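Local atomic coordinates of putative nucleotide sugar epimerase/ dehydratase (Bordetella bronchiseptica, PDB entry 2Q1S), a protein that binds NADH in a Rossmann fold and probably acts as a nucleotide-sugar epimerase or dehydratase in lipopolysaccharide O-antigen biosynthesis. Residues A[35-40]-A[46-51]; A[145-150]-A[268-273]. All coordinates share one frame; numbering follows the deposited sequence.

Contact 1 of 2, residues A[35-40]-A[46-51]. With NAI (1,4-dihydronicotinamide adenine dinucleotide), chain B.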
# COMPACT_ATOMS: atom_id res chain seq x y z
N VAL A 35 -7.81 18.47 -19.61
CA VAL A 35 -6.92 17.95 -18.55
C VAL A 35 -7.64 17.91 -17.22
O VAL A 35 -8.43 18.78 -16.94
CB VAL A 35 -5.64 18.82 -18.43
CG1 VAL A 35 -4.70 18.31 -17.28
CG2 VAL A 35 -4.93 18.96 -19.76
N MET A 36 -7.40 16.85 -16.45
CA MET A 36 -7.86 16.85 -15.05
C MET A 36 -6.64 17.01 -14.13
O MET A 36 -5.60 16.41 -14.39
CB MET A 36 -8.63 15.56 -14.76
CG MET A 36 -9.05 15.42 -13.32
SD MET A 36 -9.58 13.75 -12.89
CE MET A 36 -11.25 14.04 -13.20
N VAL A 37 -6.78 17.87 -13.12
CA VAL A 37 -5.74 17.99 -12.09
C VAL A 37 -6.38 17.67 -10.74
O VAL A 37 -7.11 18.46 -10.18
CB VAL A 37 -5.03 19.38 -12.09
CG1 VAL A 37 -3.87 19.41 -11.08
CG2 VAL A 37 -4.48 19.70 -13.49
N VAL A 38 -6.13 16.44 -10.28
CA VAL A 38 -6.61 16.00 -8.95
C VAL A 38 -5.64 16.64 -7.95
O VAL A 38 -4.42 16.52 -8.16
CB VAL A 38 -6.63 14.46 -8.89
CG1 VAL A 38 -7.16 14.00 -7.48
CG2 VAL A 38 -7.47 13.90 -10.04
N GLY A 39 -6.13 17.33 -6.95
CA GLY A 39 -5.25 18.09 -6.07
C GLY A 39 -4.83 19.42 -6.68
O GLY A 39 -3.90 20.06 -6.21
N GLY A 40 -5.57 19.87 -7.70
CA GLY A 40 -5.18 21.08 -8.44
C GLY A 40 -5.35 22.43 -7.77
O GLY A 40 -4.95 23.48 -8.34
N SER A 46 -1.89 24.23 -8.17
CA SER A 46 -2.24 25.61 -8.63
C SER A 46 -1.22 26.13 -9.65
O SER A 46 -1.61 26.78 -10.64
CB SER A 46 -2.38 26.59 -7.46
OG SER A 46 -1.13 26.77 -6.84
N ASN A 47 0.06 25.85 -9.43
CA ASN A 47 1.12 26.28 -10.36
C ASN A 47 1.04 25.54 -11.67
O ASN A 47 1.26 26.12 -12.75
CB ASN A 47 2.52 26.16 -9.73
CG ASN A 47 2.83 27.31 -8.80
OD1 ASN A 47 3.24 28.41 -9.25
ND2 ASN A 47 2.62 27.11 -7.49
N LEU A 48 0.75 24.24 -11.62
CA LEU A 48 0.54 23.46 -12.83
C LEU A 48 -0.66 23.98 -13.64
O LEU A 48 -0.59 24.08 -14.87
CB LEU A 48 0.35 21.98 -12.45
CG LEU A 48 0.13 21.04 -13.64
CD1 LEU A 48 1.27 21.02 -14.66
CD2 LEU A 48 -0.13 19.61 -13.18
N VAL A 49 -1.76 24.26 -12.96
CA VAL A 49 -2.96 24.79 -13.62
C VAL A 49 -2.63 26.09 -14.36
O VAL A 49 -2.98 26.22 -15.54
CB VAL A 49 -4.15 24.90 -12.67
CG1 VAL A 49 -5.33 25.60 -13.32
CG2 VAL A 49 -4.58 23.48 -12.20
N LYS A 50 -1.92 27.00 -13.69
CA LYS A 50 -1.51 28.29 -14.29
C LYS A 50 -0.70 28.03 -15.55
O LYS A 50 -0.91 28.68 -16.58
CB LYS A 50 -0.67 29.12 -13.30
CG LYS A 50 -0.20 30.49 -13.83
N ARG A 51 0.24 27.09 -15.48
CA ARG A 51 1.11 26.82 -16.61
C ARG A 51 0.34 26.15 -17.77
O ARG A 51 0.53 26.51 -18.96
CB ARG A 51 2.33 26.03 -16.15
CG ARG A 51 3.31 25.66 -17.23
CD ARG A 51 3.93 26.89 -17.92
NE ARG A 51 4.98 26.47 -18.84
CZ ARG A 51 5.33 27.14 -19.93
NH1 ARG A 51 4.71 28.28 -20.23
NH2 ARG A 51 6.29 26.66 -20.72
PA NAI B . -0.67 20.33 -1.25
O1A NAI B . -1.15 19.81 0.06
O2A NAI B . -0.62 21.86 -1.47
O5B NAI B . -1.43 19.70 -2.43
C5B NAI B . -2.23 18.51 -2.35
C4B NAI B . -3.67 18.80 -2.75
O4B NAI B . -4.42 17.60 -2.61
C3B NAI B . -4.31 19.86 -1.82
O3B NAI B . -4.90 20.90 -2.61
C2B NAI B . -5.40 19.07 -1.11
O2B NAI B . -6.61 19.80 -0.74
C1B NAI B . -5.73 18.00 -2.15
N9A NAI B . -6.43 16.84 -1.62
C8A NAI B . -6.22 16.22 -0.42
N7A NAI B . -7.03 15.16 -0.32
C5A NAI B . -7.78 15.06 -1.46
C6A NAI B . -8.83 14.18 -1.99
N6A NAI B . -9.31 13.13 -1.32
N1A NAI B . -9.36 14.43 -3.23
C2A NAI B . -8.89 15.50 -3.93
N3A NAI B . -7.93 16.36 -3.54
C4A NAI B . -7.33 16.19 -2.31
O3 NAI B . 0.82 19.76 -1.36
PN NAI B . 1.86 19.83 -2.61
O1N NAI B . 3.19 20.09 -2.10
O2N NAI B . 1.19 20.67 -3.67
O5D NAI B . 1.77 18.29 -3.15
C5D NAI B . 1.36 17.97 -4.49
C4D NAI B . 1.84 16.55 -4.79
O4D NAI B . 3.25 16.55 -4.81
C3D NAI B . 1.48 15.56 -3.69
O3D NAI B . 1.08 14.34 -4.33
C2D NAI B . 2.75 15.40 -2.90
O2D NAI B . 2.81 14.11 -2.24
C1D NAI B . 3.80 15.50 -3.98
N1N NAI B . 5.09 15.90 -3.49
C2N NAI B . 5.37 17.19 -3.08
C3N NAI B . 6.64 17.54 -2.65
C7N NAI B . 6.96 18.96 -2.17
O7N NAI B . 8.10 19.21 -1.82
N7N NAI B . 5.95 19.86 -2.20
C4N NAI B . 7.70 16.59 -2.68
C5N NAI B . 7.38 15.28 -3.14
C6N NAI B . 6.09 14.99 -3.57
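Val37 lies against Val49 and Leu48, and its two methyls divide the work. CG2 of Val37 meets CG2 of Val49 at 4.0 Å. The two side chains cross at a slant, and Val49 CG2 also comes within 4.1 Å of Val37 CB. The other methyl, Val37 CG1, faces the tip of Leu48, with 4.3 Å to Leu48 CD2. Val37 holds CG1 trans to its own backbone N (chi1 -175°), which spreads the methyls over two neighbouring helix residues. Leu48 is extended at chi1 (-179°), and this carries its branched end out from the helix to the strand. The meeting of Val37 with Leu48 and Val49 is apolar and buried.

Val49 CG2 has a second neighbour, the carbonyl of Gly40, with 3.9 Å to Gly40 O. The same methyl thus touches both the strand and the turn after it. Gly40 O is 3.2 Å from Ser46 N, but the angle is too poor for a hydrogen bond. Ser46 is directed away overall, although its CB still comes within 4.1 Å of Gly40 O. Its OG hydrogen-bonds the carbonyls of Gly42, just before the helix, and Phe43, in its first turn.

A type II turn from Val37 to Gly40 ends the strand. Gly39 has a positive phi of 79°, where a side chain would be jammed against the preceding carbonyl O, so the position calls for glycine. Gly39 CA lies 3.6 Å from O4B of the adenosine ribose of NADH. Gly40 begins a GxGxxG pattern with Gly42 and Gly45, consistent with a Rossmann dinucleotide-binding turn.

Strand 34-38 and helix 43-54 open a beta-alpha-beta unit that strand 59-63 completes. Strand 34-38 pairs in parallel with strands 59-63 and 102-105. Val49 also packs on Val62 and Leu48 on Phe104, while helix 263-276 lies against the helix on the Leu48 and Arg51 side.

Contact 2 of 2, residues A[145-150]-A[268-273]. With NAI (1,4-dihydronicotinamide adenine dinucleotide), chain B.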
# COMPACT_ATOMS: atom_id res chain seq x y z
N LYS A 145 -1.90 10.19 -21.12
CA LYS A 145 -0.98 10.03 -19.98
C LYS A 145 -1.65 10.40 -18.71
O LYS A 145 -2.49 11.29 -18.68
CB LYS A 145 0.29 10.89 -20.16
CG LYS A 145 1.63 10.15 -19.86
CD LYS A 145 1.91 8.98 -20.82
CE LYS A 145 2.20 9.47 -22.24
NZ LYS A 145 3.46 10.26 -22.29
N VAL A 146 -1.29 9.62 -17.69
CA VAL A 146 -1.68 9.88 -16.30
C VAL A 146 -0.41 10.08 -15.49
O VAL A 146 0.37 9.14 -15.37
CB VAL A 146 -2.50 8.68 -15.70
CG1 VAL A 146 -2.87 8.98 -14.27
CG2 VAL A 146 -3.74 8.45 -16.59
N VAL A 147 -0.19 11.28 -14.99
CA VAL A 147 1.04 11.59 -14.28
C VAL A 147 0.74 11.65 -12.78
O VAL A 147 -0.11 12.42 -12.34
CB VAL A 147 1.63 12.94 -14.78
CG1 VAL A 147 2.98 13.21 -14.06
CG2 VAL A 147 1.91 12.86 -16.32
N TYR A 148 1.51 10.85 -12.04
CA TYR A 148 1.39 10.73 -10.58
C TYR A 148 2.62 11.35 -9.91
O TYR A 148 3.76 10.97 -10.25
CB TYR A 148 1.28 9.23 -10.24
CG TYR A 148 1.44 8.93 -8.74
CD1 TYR A 148 0.52 9.43 -7.80
CD2 TYR A 148 2.48 8.16 -8.28
CE1 TYR A 148 0.64 9.16 -6.47
CE2 TYR A 148 2.65 7.90 -6.93
CZ TYR A 148 1.71 8.37 -6.01
OH TYR A 148 1.84 8.12 -4.68
N SER A 149 2.40 12.32 -9.01
CA SER A 149 3.48 12.88 -8.23
C SER A 149 3.88 11.95 -7.11
O SER A 149 3.16 11.79 -6.14
CB SER A 149 3.12 14.26 -7.71
OG SER A 149 1.84 14.27 -7.12
N ALA A 150 5.06 11.34 -7.26
CA ALA A 150 5.64 10.44 -6.30
C ALA A 150 6.69 11.17 -5.43
O ALA A 150 7.12 12.30 -5.75
CB ALA A 150 6.25 9.28 -7.08
N ASN A 268 6.68 22.40 -15.16
CA ASN A 268 7.16 22.03 -16.47
C ASN A 268 7.63 20.57 -16.56
O ASN A 268 7.45 19.93 -17.60
CB ASN A 268 8.25 23.00 -16.95
CG ASN A 268 7.67 24.34 -17.35
OD1 ASN A 268 6.60 24.39 -17.96
ND2 ASN A 268 8.37 25.42 -17.01
N GLY A 269 8.24 20.07 -15.50
CA GLY A 269 8.63 18.64 -15.40
C GLY A 269 7.44 17.71 -15.51
O GLY A 269 7.47 16.74 -16.27
N LEU A 270 6.35 18.05 -14.79
CA LEU A 270 5.13 17.27 -14.85
C LEU A 270 4.53 17.30 -16.26
O LEU A 270 4.11 16.27 -16.79
CB LEU A 270 4.10 17.84 -13.86
CG LEU A 270 4.38 17.58 -12.37
CD1 LEU A 270 3.52 18.47 -11.55
CD2 LEU A 270 4.12 16.09 -11.99
N ILE A 271 4.55 18.48 -16.89
CA ILE A 271 4.07 18.58 -18.26
C ILE A 271 4.93 17.76 -19.24
O ILE A 271 4.41 17.09 -20.18
CB ILE A 271 3.95 20.06 -18.67
CG1 ILE A 271 2.80 20.71 -17.87
CG2 ILE A 271 3.76 20.19 -20.20
CD1 ILE A 271 2.81 22.22 -17.88
N ALA A 272 6.24 17.76 -19.05
CA ALA A 272 7.12 16.93 -19.90
C ALA A 272 6.86 15.43 -19.72
O ALA A 272 6.91 14.66 -20.67
CB ALA A 272 8.59 17.26 -19.65
N CYS A 273 6.57 15.03 -18.48
CA CYS A 273 6.18 13.65 -18.22
C CYS A 273 4.90 13.32 -18.98
O CYS A 273 4.79 12.25 -19.57
CB CYS A 273 5.96 13.44 -16.72
SG CYS A 273 7.53 13.30 -15.78
PA NAI B . -0.67 20.33 -1.25
O1A NAI B . -1.15 19.81 0.06
O2A NAI B . -0.62 21.86 -1.47
O5B NAI B . -1.43 19.70 -2.43
C5B NAI B . -2.23 18.51 -2.35
C4B NAI B . -3.67 18.80 -2.75
O4B NAI B . -4.42 17.60 -2.61
C3B NAI B . -4.31 19.86 -1.82
O3B NAI B . -4.90 20.90 -2.61
C2B NAI B . -5.40 19.07 -1.11
O2B NAI B . -6.61 19.80 -0.74
C1B NAI B . -5.73 18.00 -2.15
N9A NAI B . -6.43 16.84 -1.62
C8A NAI B . -6.22 16.22 -0.42
N7A NAI B . -7.03 15.16 -0.32
C5A NAI B . -7.78 15.06 -1.46
C6A NAI B . -8.83 14.18 -1.99
N6A NAI B . -9.31 13.13 -1.32
N1A NAI B . -9.36 14.43 -3.23
C2A NAI B . -8.89 15.50 -3.93
N3A NAI B . -7.93 16.36 -3.54
C4A NAI B . -7.33 16.19 -2.31
O3 NAI B . 0.82 19.76 -1.36
PN NAI B . 1.86 19.83 -2.61
O1N NAI B . 3.19 20.09 -2.10
O2N NAI B . 1.19 20.67 -3.67
O5D NAI B . 1.77 18.29 -3.15
C5D NAI B . 1.36 17.97 -4.49
C4D NAI B . 1.84 16.55 -4.79
O4D NAI B . 3.25 16.55 -4.81
C3D NAI B . 1.48 15.56 -3.69
O3D NAI B . 1.08 14.34 -4.33
C2D NAI B . 2.75 15.40 -2.90
O2D NAI B . 2.81 14.11 -2.24
C1D NAI B . 3.80 15.50 -3.98
N1N NAI B . 5.09 15.90 -3.49
C2N NAI B . 5.37 17.19 -3.08
C3N NAI B . 6.64 17.54 -2.65
C7N NAI B . 6.96 18.96 -2.17
O7N NAI B . 8.10 19.21 -1.82
N7N NAI B . 5.95 19.86 -2.20
C4N NAI B . 7.70 16.59 -2.68
C5N NAI B . 7.38 15.28 -3.14
C6N NAI B . 6.09 14.99 -3.57
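Val147 CG1 overlaps the end of Leu270, reaching Leu270 CD2 at 3.7 Å. This is a strand-helix contact of the Rossmann fold: strand 145-151 belongs to the parallel part of the sheet, and helix 263-276 packs on it. The helix runs roughly against the strand, with 143° between their directions. The side chains of Val147 and Leu270 meet at a slant. Leu270 CB does not point straight at the strand, but the end of its side chain reaches nearer.

Both methyls of Val147 also meet Cys273. CG1 of Val147 lies 4.0 Å from Cys273 CB, and CG2 of Val147 lies 4.1 Å from Cys273 CB. Val204 of strand 203-212 touches Cys273 as well.

At the start of the strand, Lys145 is bent at chi2, chi3 and chi4. Lys145 NZ comes 3.6 Å from Cys273 O. NZ hydrogen-bonds Ala274 O and Gly277 O.

Further along the strand lies the cofactor. Ser149 O accepts a hydrogen bond from Lys185 NZ, which also hydrogen-bonds NADH. With chi1 at 48°, Ser149 OG sits between the backbone N and the carbonyl carbon. It meets the nicotinamide ribose in a hydrogen bond, Ser149 OG to NAI O3D, 2.9 Å.

In the fold
The two contacts have their centres about 11 Å apart and share one sheet. Their helices also touch. In contact 1, Leu48 CD1 packs on Ile271 CG1 of contact 2 at 3.6 Å, and Leu48 CD2 lies 4.2 Å from Leu270 CD1. A probable hydrogen bond of 2.8 Å joins Arg51 NE to Asn268 OD1. Strand 102-105 lies between the two contact strands. Both contacts reach NADH, at different ends: the turn at Gly39 meets the adenosine ribose, while Ser149 and Ala150 meet the nicotinamide side, with Ala150 O 3.6 Å from C6N of NADH.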